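Local coordinates for hypothetical protein TT1662 (Thermus thermophilus, PDB 1UFO) that probably acts as a hydrolase of the alpha/beta hydrolase fold, its substrate not being established here, at residues L8-L13 with E100-L105; E80-A85 with F140-P145; A208-E213 with P221-V226. One frame throughout, in Å; residues are numbered along the deposited sequence.

Interaction 1 (L8-L13 with E100-L105); sequences LTLAGL and ERRFGL
The carbonyl of T9 and the side chains of L8 and L10 meet R102 and F103 in a small surface contact, partly polar and partly apolar, between strand 3-10, at one edge of the chain's sheet, and the C-terminal end of helix 77-103. R102 reaches across the gap with CG anti to its own backbone N (chi1 176°), and its chain bends only at chi3. NH1 then gives a hydrogen bond to T9 O, 2.9 Å long. The bond lies in the carbonyl plane but is bent at the hydrogen (149°), and the acceptor is tilted out of the guanidinium plane. E98, one turn back on the helix, forms a salt bridge with the same NH1, so this nitrogen joins the helix to the strand backbone. L10 brings CD2 over a guanidinium face, although its distance of 3.0 Å from R102 NH1 is too short for a relaxed contact and the exact placement is doubtful. Further back along the arginine, its CG covers one face of the F103 ring. The ring meets L8 at its edge, with L8 CD1 4.1 Å from F103 CZ, and also packs on L26 and L53 of the inner strands. Past L10 a type I' turn leads into strand 13-20, making the two-residue beta hairpin that opens this alpha/beta hydrolase sheet, here covered by the helix that precedes strand 107-112.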
ATOM      1  N   LEU A   8      10.061 -27.722 -11.939  1.00 16.48           N
ATOM      2  CA  LEU A   8       9.869 -27.729 -13.390  1.00 18.64           C
ATOM      3  C   LEU A   8      11.187 -27.363 -14.007  1.00 18.88           C
ATOM      4  O   LEU A   8      12.112 -26.937 -13.296  1.00 19.75           O
ATOM      5  CB  LEU A   8       8.898 -26.638 -13.780  1.00 18.13           C
ATOM      6  CG  LEU A   8       7.572 -26.711 -13.080  1.00 17.85           C
ATOM      7  CD1 LEU A   8       6.722 -25.546 -13.522  1.00 17.27           C
ATOM      8  CD2 LEU A   8       6.871 -28.044 -13.481  1.00 20.75           C
ATOM      9  N   THR A   9      11.271 -27.527 -15.321  1.00 18.23           N
ATOM     10  CA  THR A   9      12.425 -27.095 -16.087  1.00 18.83           C
ATOM     11  C   THR A   9      11.947 -26.034 -17.053  1.00 18.90           C
ATOM     12  O   THR A   9      11.058 -26.301 -17.851  1.00 19.13           O
ATOM     13  CB  THR A   9      13.091 -28.261 -16.885  1.00 22.44           C
ATOM     14  OG1 THR A   9      13.555 -29.248 -15.952  1.00 22.56           O
ATOM     15  CG2 THR A   9      14.322 -27.692 -17.712  1.00 22.57           C
ATOM     16  N   LEU A  10      12.517 -24.798 -16.948  1.00 17.98           N
ATOM     17  CA  LEU A  10      12.126 -23.698 -17.828  1.00 18.76           C
ATOM     18  C   LEU A  10      13.384 -23.023 -18.290  1.00 19.18           C
ATOM     19  O   LEU A  10      14.219 -22.709 -17.469  1.00 17.91           O
ATOM     20  CB  LEU A  10      11.302 -22.704 -17.050  1.00 18.73           C
ATOM     21  CG  LEU A  10       9.913 -23.179 -16.683  1.00 20.48           C
ATOM     22  CD1 LEU A  10       9.334 -22.209 -15.590  1.00 23.50           C
ATOM     23  CD2 LEU A  10       9.053 -23.123 -17.908  1.00 24.88           C
ATOM     24  N   ALA A  11      13.534 -22.895 -19.610  1.00 20.19           N
ATOM     25  CA  ALA A  11      14.694 -22.233 -20.207  1.00 20.09           C
ATOM     26  C   ALA A  11      15.963 -22.908 -19.704  1.00 19.95           C
ATOM     27  O   ALA A  11      17.034 -22.293 -19.518  1.00 20.00           O
ATOM     28  CB  ALA A  11      14.652 -20.752 -19.814  1.00 22.12           C
ATOM     29  N   GLY A  12      15.848 -24.202 -19.437  1.00 20.44           N
ATOM     30  CA  GLY A  12      17.001 -24.942 -18.989  1.00 21.12           C
ATOM     31  C   GLY A  12      17.388 -24.848 -17.531  1.00 22.20           C
ATOM     32  O   GLY A  12      18.406 -25.421 -17.132  1.00 25.17           O
ATOM     33  N   LEU A  13      16.602 -24.136 -16.728  1.00 21.01           N
ATOM     34  CA  LEU A  13      16.850 -24.007 -15.310  1.00 18.52           C
ATOM     35  C   LEU A  13      15.810 -24.770 -14.463  1.00 16.53           C
ATOM     36  O   LEU A  13      14.660 -24.928 -14.916  1.00 16.81           O
ATOM     37  CB  LEU A  13      16.754 -22.555 -14.930  1.00 19.17           C
ATOM     38  CG  LEU A  13      17.912 -21.790 -15.527  1.00 22.55           C
ATOM     39  CD1 LEU A  13      17.405 -20.355 -15.809  1.00 22.00           C
ATOM     40  CD2 LEU A  13      19.117 -21.866 -14.570  1.00 22.32           C
ATOM     41  N   GLU A 100       5.484 -17.916 -19.854  1.00 14.75           N
ATOM     42  CA  GLU A 100       4.347 -17.296 -20.511  1.00 16.01           C
ATOM     43  C   GLU A 100       3.917 -18.114 -21.702  1.00 17.35           C
ATOM     44  O   GLU A 100       2.713 -18.277 -21.915  1.00 17.39           O
ATOM     45  CB  GLU A 100       4.696 -15.899 -21.030  1.00 20.30           C
ATOM     46  CG  GLU A 100       4.897 -14.910 -19.962  1.00 24.53           C
ATOM     47  CD  GLU A 100       5.007 -13.541 -20.580  1.00 28.39           C
ATOM     48  OE1 GLU A 100       3.956 -12.892 -20.836  1.00 28.78           O
ATOM     49  OE2 GLU A 100       6.156 -13.165 -20.880  1.00 31.79           O
ATOM     50  N   ARG A 101       4.880 -18.596 -22.479  1.00 16.89           N
ATOM     51  CA  ARG A 101       4.537 -19.426 -23.681  1.00 18.15           C
ATOM     52  C   ARG A 101       3.851 -20.698 -23.261  1.00 18.40           C
ATOM     53  O   ARG A 101       2.870 -21.150 -23.886  1.00 17.52           O
ATOM     54  CB  ARG A 101       5.807 -19.803 -24.462  1.00 20.68           C
ATOM     55  CG  ARG A 101       6.293 -18.600 -25.352  1.00 24.27           C
ATOM     56  CD  ARG A 101       7.410 -18.999 -26.294  1.00 27.95           C
ATOM     57  NE  ARG A 101       8.449 -19.692 -25.558  1.00 27.19           N
ATOM     58  CZ  ARG A 101       9.579 -19.108 -25.163  1.00 28.80           C
ATOM     59  NH1 ARG A 101      10.467 -19.820 -24.468  1.00 25.61           N
ATOM     60  NH2 ARG A 101       9.817 -17.838 -25.501  1.00 28.56           N
ATOM     61  N   ARG A 102       4.394 -21.293 -22.210  1.00 16.43           N
ATOM     62  CA  ARG A 102       3.888 -22.557 -21.721  1.00 16.27           C
ATOM     63  C   ARG A 102       2.546 -22.540 -21.044  1.00 16.16           C
ATOM     64  O   ARG A 102       1.684 -23.427 -21.333  1.00 16.85           O
ATOM     65  CB  ARG A 102       4.917 -23.174 -20.789  1.00 19.50           C
ATOM     66  CG  ARG A 102       4.449 -24.427 -20.169  1.00 22.10           C
ATOM     67  CD  ARG A 102       5.495 -25.008 -19.249  1.00 22.32           C
ATOM     68  NE  ARG A 102       6.836 -24.950 -19.790  1.00 22.62           N
ATOM     69  CZ  ARG A 102       7.856 -25.614 -19.259  1.00 21.56           C
ATOM     70  NH1 ARG A 102       9.073 -25.481 -19.777  1.00 22.58           N
ATOM     71  NH2 ARG A 102       7.636 -26.420 -18.226  1.00 23.52           N
ATOM     72  N   PHE A 103       2.301 -21.551 -20.186  1.00 14.64           N
ATOM     73  CA  PHE A 103       1.010 -21.497 -19.461  1.00 13.05           C
ATOM     74  C   PHE A 103       0.019 -20.535 -20.023  1.00 13.47           C
ATOM     75  O   PHE A 103      -1.145 -20.636 -19.727  1.00 14.09           O
ATOM     76  CB  PHE A 103       1.236 -21.153 -17.979  1.00 11.60           C
ATOM     77  CG  PHE A 103       2.106 -22.131 -17.256  1.00 12.24           C
ATOM     78  CD1 PHE A 103       3.442 -21.859 -16.967  1.00 13.49           C
ATOM     79  CD2 PHE A 103       1.609 -23.377 -16.844  1.00 14.62           C
ATOM     80  CE1 PHE A 103       4.271 -22.772 -16.293  1.00 14.12           C
ATOM     81  CE2 PHE A 103       2.415 -24.252 -16.192  1.00 14.14           C
ATOM     82  CZ  PHE A 103       3.731 -24.025 -15.893  1.00 13.86           C
ATOM     83  N   GLY A 104       0.456 -19.574 -20.852  1.00 14.47           N
ATOM     84  CA  GLY A 104      -0.466 -18.593 -21.368  1.00 14.88           C
ATOM     85  C   GLY A 104      -1.252 -17.814 -20.356  1.00 15.50           C
ATOM     86  O   GLY A 104      -2.460 -17.558 -20.513  1.00 17.34           O
ATOM     87  N   LEU A 105      -0.569 -17.415 -19.268  1.00 14.57           N
ATOM     88  CA  LEU A 105      -1.228 -16.655 -18.246  1.00 13.18           C
ATOM     89  C   LEU A 105      -0.498 -15.312 -18.085  1.00 12.52           C
ATOM     90  O   LEU A 105       0.705 -15.254 -18.369  1.00 13.15           O
ATOM     91  CB  LEU A 105      -1.051 -17.365 -16.893  1.00 14.68           C
ATOM     92  CG  LEU A 105      -1.821 -18.669 -16.795  1.00 15.31           C
ATOM     93  CD1 LEU A 105      -1.417 -19.302 -15.489  1.00 17.66           C
ATOM     94  CD2 LEU A 105      -3.325 -18.463 -16.883  1.00 16.31           C
TER

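Interaction 2 (E80-A85 with F140-P145); sequences EVYRVA and FPMKLP
The Y82 ring lies between P141 on one face and V81, its own neighbour in the helix, on the other. P141 CB sits 4.0 Å from the Y82 ring centroid, 29° off the normal, a CH-pi contact shifted toward the hydroxyl end, where P141 CB comes within 3.5 Å of Y82 CZ. On the far side V81 CG1 stands 4.3 Å above the Y82 ring plane. The methyl of selenomethionine M142 comes in from that same side but beyond the rim, with M142 CE 3.9 Å from Y82 CE1 and 3.8 Å from V81 CG1. It gets there because CG sits between the backbone N and carbonyl carbon (chi1 70°) and the chain folds back at chi3, over the tyrosine oxygen. F117 of helix 114-124 adds an edge-to-face ring contact to Y82, and V155 and L158 of helix 153-160 close around it. The polar link is a single, nearly straight hydrogen bond from M142 N to Y82 OH, 2.8 Å long with an angle of 173° at the hydrogen. The loop backbone is held at further points, P141 O by R190 and M142 O by the hydroxyl of Y159. A buried tyrosine thus acts as acceptor for a main-chain N-H, and this bond and the proline on its face limit the turn of the ring and tie the loop after strand 132-135 to the helix.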
ATOM      1  N   GLU A  80      31.098  -8.658  -7.333  1.00 14.48           N
ATOM      2  CA  GLU A  80      30.528 -10.003  -7.397  1.00 13.28           C
ATOM      3  C   GLU A  80      28.995 -10.015  -7.182  1.00 13.23           C
ATOM      4  O   GLU A  80      28.244 -10.804  -7.833  1.00 12.24           O
ATOM      5  CB  GLU A  80      31.249 -10.886  -6.372  1.00 15.47           C
ATOM      6  CG  GLU A  80      32.661 -11.184  -6.940  1.00 18.05           C
ATOM      7  CD  GLU A  80      33.546 -12.033  -6.023  1.00 23.46           C
ATOM      8  OE1 GLU A  80      34.782 -12.028  -6.308  1.00 24.68           O
ATOM      9  OE2 GLU A  80      33.038 -12.669  -5.068  1.00 26.01           O
ATOM     10  N   VAL A  81      28.521  -9.107  -6.344  1.00 11.42           N
ATOM     11  CA  VAL A  81      27.068  -9.032  -6.090  1.00 12.50           C
ATOM     12  C   VAL A  81      26.380  -8.615  -7.389  1.00 12.06           C
ATOM     13  O   VAL A  81      25.373  -9.243  -7.797  1.00 11.33           O
ATOM     14  CB  VAL A  81      26.783  -7.996  -4.973  1.00 11.63           C
ATOM     15  CG1 VAL A  81      25.277  -7.595  -4.977  1.00 12.96           C
ATOM     16  CG2 VAL A  81      27.118  -8.588  -3.628  1.00 12.45           C
ATOM     17  N   TYR A  82      26.893  -7.605  -8.097  1.00 11.29           N
ATOM     18  CA  TYR A  82      26.165  -7.213  -9.307  1.00 11.58           C
ATOM     19  C   TYR A  82      26.391  -8.106 -10.515  1.00 11.47           C
ATOM     20  O   TYR A  82      25.571  -8.117 -11.465  1.00 13.14           O
ATOM     21  CB  TYR A  82      26.378  -5.734  -9.621  1.00 10.66           C
ATOM     22  CG  TYR A  82      25.653  -4.897  -8.595  1.00 11.50           C
ATOM     23  CD1 TYR A  82      26.339  -4.197  -7.613  1.00 13.56           C
ATOM     24  CD2 TYR A  82      24.265  -4.903  -8.543  1.00 12.03           C
ATOM     25  CE1 TYR A  82      25.669  -3.519  -6.614  1.00 15.57           C
ATOM     26  CE2 TYR A  82      23.551  -4.249  -7.499  1.00 15.12           C
ATOM     27  CZ  TYR A  82      24.272  -3.561  -6.534  1.00 15.34           C
ATOM     28  OH  TYR A  82      23.564  -3.096  -5.445  1.00 15.96           O
ATOM     29  N   ARG A  83      27.472  -8.899 -10.488  1.00 11.67           N
ATOM     30  CA  ARG A  83      27.619  -9.912 -11.550  1.00 12.38           C
ATOM     31  C   ARG A  83      26.553 -11.017 -11.285  1.00 12.22           C
ATOM     32  O   ARG A  83      25.907 -11.518 -12.239  1.00 13.08           O
ATOM     33  CB  ARG A  83      29.062 -10.436 -11.514  1.00 13.77           C
ATOM     34  CG  ARG A  83      29.278 -11.670 -12.411  1.00 13.47           C
ATOM     35  CD  ARG A  83      28.689 -11.499 -13.845  1.00 13.30           C
ATOM     36  NE  ARG A  83      29.177 -10.303 -14.545  1.00 13.81           N
ATOM     37  CZ  ARG A  83      28.688  -9.843 -15.695  1.00 11.93           C
ATOM     38  NH1 ARG A  83      29.194  -8.752 -16.273  1.00 13.41           N
ATOM     39  NH2 ARG A  83      27.670 -10.462 -16.328  1.00 14.89           N
ATOM     40  N   VAL A  84      26.348 -11.402 -10.025  1.00 11.43           N
ATOM     41  CA  VAL A  84      25.198 -12.340  -9.705  1.00 10.21           C
ATOM     42  C   VAL A  84      23.880 -11.674 -10.233  1.00 10.99           C
ATOM     43  O   VAL A  84      23.089 -12.361 -10.906  1.00  9.95           O
ATOM     44  CB  VAL A  84      25.014 -12.519  -8.208  1.00 10.14           C
ATOM     45  CG1 VAL A  84      23.629 -13.260  -7.895  1.00  9.99           C
ATOM     46  CG2 VAL A  84      26.165 -13.421  -7.615  1.00 12.91           C
ATOM     47  N   ALA A  85      23.661 -10.379  -9.996  1.00 11.55           N
ATOM     48  CA  ALA A  85      22.426  -9.712 -10.481  1.00  9.96           C
ATOM     49  C   ALA A  85      22.274  -9.733 -11.987  1.00 10.57           C
ATOM     50  O   ALA A  85      21.184 -10.015 -12.503  1.00 10.20           O
ATOM     51  CB  ALA A  85      22.410  -8.260 -10.013  1.00 10.86           C
ATOM     52  N   PHE A 140      18.557   1.594  -7.960  1.00 10.96           N
ATOM     53  CA  PHE A 140      19.919   2.004  -8.032  1.00 11.16           C
ATOM     54  C   PHE A 140      20.740   0.991  -7.289  1.00 10.90           C
ATOM     55  O   PHE A 140      20.304   0.429  -6.285  1.00 11.48           O
ATOM     56  CB  PHE A 140      20.165   3.354  -7.336  1.00 11.65           C
ATOM     57  CG  PHE A 140      19.582   4.529  -8.070  1.00 12.35           C
ATOM     58  CD1 PHE A 140      18.226   4.898  -7.941  1.00 11.59           C
ATOM     59  CD2 PHE A 140      20.390   5.249  -8.934  1.00 13.78           C
ATOM     60  CE1 PHE A 140      17.714   5.983  -8.702  1.00 13.55           C
ATOM     61  CE2 PHE A 140      19.892   6.317  -9.677  1.00 14.59           C
ATOM     62  CZ  PHE A 140      18.571   6.694  -9.580  1.00 14.33           C
ATOM     63  N   PRO A 141      21.995   0.763  -7.752  1.00 13.22           N
ATOM     64  CA  PRO A 141      22.878  -0.176  -7.060  1.00 14.55           C
ATOM     65  C   PRO A 141      23.327   0.481  -5.761  1.00 15.31           C
ATOM     66  O   PRO A 141      23.211   1.687  -5.606  1.00 16.45           O
ATOM     67  CB  PRO A 141      24.044  -0.386  -8.014  1.00 15.29           C
ATOM     68  CG  PRO A 141      24.139   0.960  -8.708  1.00 14.70           C
ATOM     69  CD  PRO A 141      22.637   1.358  -8.939  1.00 14.13           C
HETATM   70  N   MSE A 142      23.707  -0.355  -4.820  1.00 15.41           N
HETATM   71  CA  MSE A 142      24.112   0.175  -3.532  1.00 15.40           C
HETATM   72  C   MSE A 142      25.203   1.193  -3.608  1.00 17.51           C
HETATM   73  O   MSE A 142      26.036   1.241  -4.502  1.00 17.37           O
HETATM   74  CB  MSE A 142      24.552  -0.974  -2.606  1.00 16.60           C
HETATM   75  CG  MSE A 142      25.891  -1.624  -3.033  1.00 17.88           C
HETATM   76 SE   MSE A 142      26.382  -3.088  -1.849  1.00 24.88          SE
HETATM   77  CE  MSE A 142      25.617  -4.487  -2.803  1.00 23.62           C
ATOM     78  N   LYS A 143      25.206   2.058  -2.612  1.00 20.08           N
ATOM     79  CA  LYS A 143      26.279   3.030  -2.530  1.00 20.86           C
ATOM     80  C   LYS A 143      27.576   2.232  -2.448  1.00 19.93           C
ATOM     81  O   LYS A 143      27.673   1.306  -1.665  1.00 20.91           O
ATOM     82  CB  LYS A 143      26.029   3.862  -1.270  1.00 22.58           C
ATOM     83  CG  LYS A 143      24.520   4.087  -1.147  1.00 27.49           C
ATOM     84  CD  LYS A 143      24.080   5.298  -0.322  1.00 32.06           C
ATOM     85  CE  LYS A 143      22.688   5.009   0.348  1.00 29.24           C
ATOM     86  NZ  LYS A 143      22.805   3.935   1.333  1.00 32.47           N
ATOM     87  N   LEU A 144      28.593   2.650  -3.209  1.00 20.90           N
ATOM     88  CA  LEU A 144      29.862   1.930  -3.264  1.00 22.40           C
ATOM     89  C   LEU A 144      30.697   2.143  -2.017  1.00 22.86           C
ATOM     90  O   LEU A 144      31.179   3.242  -1.794  1.00 24.67           O
ATOM     91  CB  LEU A 144      30.651   2.368  -4.509  1.00 24.52           C
ATOM     92  CG  LEU A 144      31.676   1.318  -4.900  1.00 27.25           C
ATOM     93  CD1 LEU A 144      31.007   0.126  -5.504  1.00 29.39           C
ATOM     94  CD2 LEU A 144      32.674   1.938  -5.937  1.00 30.99           C
ATOM     95  N   PRO A 145      30.887   1.106  -1.199  1.00 22.12           N
ATOM     96  CA  PRO A 145      31.683   1.276   0.045  1.00 23.07           C
ATOM     97  C   PRO A 145      33.131   1.512  -0.280  1.00 23.52           C
ATOM     98  O   PRO A 145      33.618   1.064  -1.291  1.00 23.74           O
ATOM     99  CB  PRO A 145      31.521  -0.043   0.773  1.00 23.10           C
ATOM    100  CG  PRO A 145      30.339  -0.798   0.002  1.00 22.99           C
ATOM    101  CD  PRO A 145      30.471  -0.284  -1.390  1.00 23.83           C
TER

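Interaction 3 (A208-E213 with P221-V226); sequences ARFVEE and PLMARV
The carboxylate of E212 faces the first turn of helix 221-236 and is held through both oxygens. E212 OE1 accepts a hydrogen bond from a water 3.1 Å away, and that water accepts the N-H of L222, its oxygen 3.0 Å from L222 N. E212 OE2 bonds to OG1 of T220, which in turn takes the N-H of M223. OE2 also touches carbon, lying 3.7 Å from L222 CB and 3.8 Å from M223 CG. Two amides of the helix start are thus tied to this one buried acid, whose charge the helix end would probably favour. Deeper in, F210, its ring swung away from the backbone N (chi1 170°), extends from the strand into the groove between L222, M223 and V226. V226 lies over its face, with V226 CG2 4.0 Å from the F210 ring centroid, while the edge is met by L222 CD2, 3.8 Å from F210 CZ, and by CG of selenomethionine M223. The axes of strand 208-212 and helix segment 221-226 approach to 9.4 Å and run nearly antiparallel (159°). The strand also pairs antiparallel with a strand of the second subunit, continuing the sheet across the interface. A last strand covered by the C-terminal helix is characteristic of the alpha/beta hydrolase fold, and the connection between them carries the histidine of a probable catalytic triad.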
ATOM      1  N   ALA A 208       3.712   3.138  -7.482  1.00  7.99           N
ATOM      2  CA  ALA A 208       3.207   3.328  -6.118  1.00  7.11           C
ATOM      3  C   ALA A 208       4.225   2.843  -5.088  1.00  6.38           C
ATOM      4  O   ALA A 208       5.181   2.142  -5.408  1.00  6.45           O
ATOM      5  CB  ALA A 208       1.846   2.553  -5.909  1.00 10.35           C
ATOM      6  N   ARG A 209       4.003   3.305  -3.847  1.00  6.97           N
ATOM      7  CA  ARG A 209       4.855   2.839  -2.734  1.00  8.42           C
ATOM      8  C   ARG A 209       4.028   2.453  -1.535  1.00  7.64           C
ATOM      9  O   ARG A 209       2.918   2.975  -1.291  1.00  9.81           O
ATOM     10  CB  ARG A 209       5.893   3.928  -2.310  1.00 11.09           C
ATOM     11  CG  ARG A 209       5.326   5.216  -1.770  1.00 19.33           C
ATOM     12  CD  ARG A 209       6.477   6.335  -1.618  1.00 22.92           C
ATOM     13  NE  ARG A 209       6.323   7.402  -2.579  1.00 28.69           N
ATOM     14  CZ  ARG A 209       5.969   8.676  -2.328  1.00 32.89           C
ATOM     15  NH1 ARG A 209       5.882   9.544  -3.350  1.00 34.29           N
ATOM     16  NH2 ARG A 209       5.720   9.117  -1.092  1.00 35.33           N
ATOM     17  N   PHE A 210       4.521   1.492  -0.760  1.00  6.52           N
ATOM     18  CA  PHE A 210       3.874   1.075   0.467  1.00  5.62           C
ATOM     19  C   PHE A 210       5.011   1.026   1.470  1.00  6.73           C
ATOM     20  O   PHE A 210       6.029   0.356   1.231  1.00  8.60           O
ATOM     21  CB  PHE A 210       3.259  -0.343   0.365  1.00  6.64           C
ATOM     22  CG  PHE A 210       2.810  -0.861   1.693  1.00  8.83           C
ATOM     23  CD1 PHE A 210       1.624  -0.364   2.259  1.00  8.32           C
ATOM     24  CD2 PHE A 210       3.587  -1.811   2.386  1.00  8.38           C
ATOM     25  CE1 PHE A 210       1.156  -0.791   3.545  1.00  9.15           C
ATOM     26  CE2 PHE A 210       3.125  -2.222   3.674  1.00  9.59           C
ATOM     27  CZ  PHE A 210       1.918  -1.702   4.231  1.00  8.83           C
ATOM     28  N   VAL A 211       4.855   1.792   2.569  1.00  6.30           N
ATOM     29  CA  VAL A 211       5.882   1.797   3.591  1.00  8.70           C
ATOM     30  C   VAL A 211       5.269   1.393   4.920  1.00  7.31           C
ATOM     31  O   VAL A 211       4.255   1.981   5.373  1.00  9.70           O
ATOM     32  CB  VAL A 211       6.562   3.203   3.732  1.00  8.44           C
ATOM     33  CG1 VAL A 211       7.689   3.128   4.829  1.00  9.41           C
ATOM     34  CG2 VAL A 211       7.215   3.623   2.397  1.00  9.72           C
ATOM     35  N   GLU A 212       5.838   0.367   5.533  1.00  6.31           N
ATOM     36  CA  GLU A 212       5.389  -0.140   6.847  1.00  8.73           C
ATOM     37  C   GLU A 212       6.303   0.555   7.886  1.00  8.38           C
ATOM     38  O   GLU A 212       7.536   0.374   7.894  1.00  9.06           O
ATOM     39  CB  GLU A 212       5.557  -1.636   6.857  1.00  8.06           C
ATOM     40  CG  GLU A 212       5.118  -2.305   8.155  1.00 10.88           C
ATOM     41  CD  GLU A 212       5.102  -3.812   8.026  1.00 11.02           C
ATOM     42  OE1 GLU A 212       5.204  -4.478   9.061  1.00 16.20           O
ATOM     43  OE2 GLU A 212       5.057  -4.296   6.901  1.00 14.03           O
ATOM     44  N   GLU A 213       5.679   1.320   8.783  1.00 10.19           N
ATOM     45  CA  GLU A 213       6.470   2.095   9.746  1.00 11.27           C
ATOM     46  C   GLU A 213       7.060   1.126  10.771  1.00 10.84           C
ATOM     47  O   GLU A 213       6.320   0.305  11.358  1.00 11.65           O
ATOM     48  CB  GLU A 213       5.535   3.070  10.427  1.00 12.09           C
ATOM     49  CG  GLU A 213       6.278   4.256  10.926  1.00 16.92           C
ATOM     50  CD  GLU A 213       6.859   5.147   9.818  1.00 18.43           C
ATOM     51  OE1 GLU A 213       6.455   5.163   8.596  1.00 16.84           O
ATOM     52  OE2 GLU A 213       7.716   5.956  10.222  1.00 19.83           O
ATOM     53  N   PRO A 221       4.657  -9.996   6.449  1.00 13.12           N
ATOM     54  CA  PRO A 221       3.378 -10.525   5.984  1.00 13.46           C
ATOM     55  C   PRO A 221       2.473  -9.388   5.540  1.00 13.55           C
ATOM     56  O   PRO A 221       1.737  -9.594   4.579  1.00 12.32           O
ATOM     57  CB  PRO A 221       2.766 -11.215   7.201  1.00 16.32           C
ATOM     58  CG  PRO A 221       4.066 -11.745   7.976  1.00 17.74           C
ATOM     59  CD  PRO A 221       5.006 -10.460   7.822  1.00 14.98           C
ATOM     60  N   LEU A 222       2.522  -8.228   6.201  1.00 12.23           N
ATOM     61  CA  LEU A 222       1.655  -7.108   5.746  1.00 11.79           C
ATOM     62  C   LEU A 222       2.088  -6.633   4.322  1.00 11.30           C
ATOM     63  O   LEU A 222       1.245  -6.377   3.464  1.00 10.44           O
ATOM     64  CB  LEU A 222       1.711  -5.919   6.716  1.00 13.14           C
ATOM     65  CG  LEU A 222       0.837  -4.734   6.278  1.00 12.92           C
ATOM     66  CD1 LEU A 222      -0.661  -5.074   6.092  1.00 13.51           C
ATOM     67  CD2 LEU A 222       0.970  -3.613   7.327  1.00 13.39           C
HETATM   68  N   MSE A 223       3.395  -6.520   4.075  1.00  9.19           N
HETATM   69  CA  MSE A 223       3.860  -6.188   2.727  1.00  8.66           C
HETATM   70  C   MSE A 223       3.360  -7.234   1.738  1.00  8.98           C
HETATM   71  O   MSE A 223       2.921  -6.894   0.668  1.00  8.20           O
HETATM   72  CB  MSE A 223       5.401  -6.170   2.722  1.00  8.23           C
HETATM   73  CG  MSE A 223       6.060  -4.916   3.334  1.00  7.25           C
HETATM   74 SE   MSE A 223       7.943  -5.184   3.326  1.00 10.56          SE
HETATM   75  CE  MSE A 223       8.381  -4.000   4.851  1.00  7.41           C
ATOM     76  N   ALA A 224       3.430  -8.513   2.081  1.00  8.95           N
ATOM     77  CA  ALA A 224       2.981  -9.489   1.104  1.00  8.50           C
ATOM     78  C   ALA A 224       1.539  -9.321   0.775  1.00  8.56           C
ATOM     79  O   ALA A 224       1.141  -9.452  -0.366  1.00  9.03           O
ATOM     80  CB  ALA A 224       3.264 -10.910   1.668  1.00  9.79           C
ATOM     81  N   ARG A 225       0.702  -9.082   1.804  1.00  9.86           N
ATOM     82  CA  ARG A 225      -0.725  -8.925   1.607  1.00 10.80           C
ATOM     83  C   ARG A 225      -1.042  -7.686   0.728  1.00  9.88           C
ATOM     84  O   ARG A 225      -1.876  -7.761  -0.183  1.00  9.55           O
ATOM     85  CB  ARG A 225      -1.406  -8.833   2.993  1.00 12.35           C
ATOM     86  CG  ARG A 225      -2.986  -8.696   2.918  1.00 18.84           C
ATOM     87  CD  ARG A 225      -3.521  -9.976   2.317  1.00 22.64           C
ATOM     88  NE  ARG A 225      -4.957 -10.344   2.493  1.00 25.05           N
ATOM     89  CZ  ARG A 225      -5.497 -11.016   3.532  1.00 21.88           C
ATOM     90  NH1 ARG A 225      -6.783 -11.285   3.463  1.00 26.77           N
ATOM     91  NH2 ARG A 225      -4.827 -11.411   4.615  1.00 23.90           N
ATOM     92  N   VAL A 226      -0.300  -6.586   0.932  1.00  8.89           N
ATOM     93  CA  VAL A 226      -0.543  -5.403   0.096  1.00  7.54           C
ATOM     94  C   VAL A 226      -0.094  -5.660  -1.365  1.00  9.68           C
ATOM     95  O   VAL A 226      -0.716  -5.234  -2.330  1.00  9.56           O
ATOM     96  CB  VAL A 226       0.189  -4.181   0.697  1.00  7.46           C
ATOM     97  CG1 VAL A 226       0.161  -3.024  -0.261  1.00  9.93           C
ATOM     98  CG2 VAL A 226      -0.522  -3.812   1.994  1.00  9.62           C
TER
HETATM   99  O   HOH W   1       3.690  -7.121   8.791  1.00 19.00           O

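Interactions 1 and 3 lie at opposite edges of the chain's sheet, on strands 3-10 and 207-212, with centres 29 Å apart. Interactions 1 and 2 share helix 77-103, one at its C-terminal end and the other near its start; their centres are 28 Å apart and their nearest atoms about 11 Å. Interactions 2 and 3 do not touch either, with nearest atoms about 13 Å apart. Of the three, interaction 3 is closely tied to the probable Ser-His-Asp triad (S113, H217, D183): its segments flank the loop bearing H217, and M223 lies near the triad without touching it. Helix 77-103, common to the other two, leads into strand 107-112 and the likely nucleophile elbow.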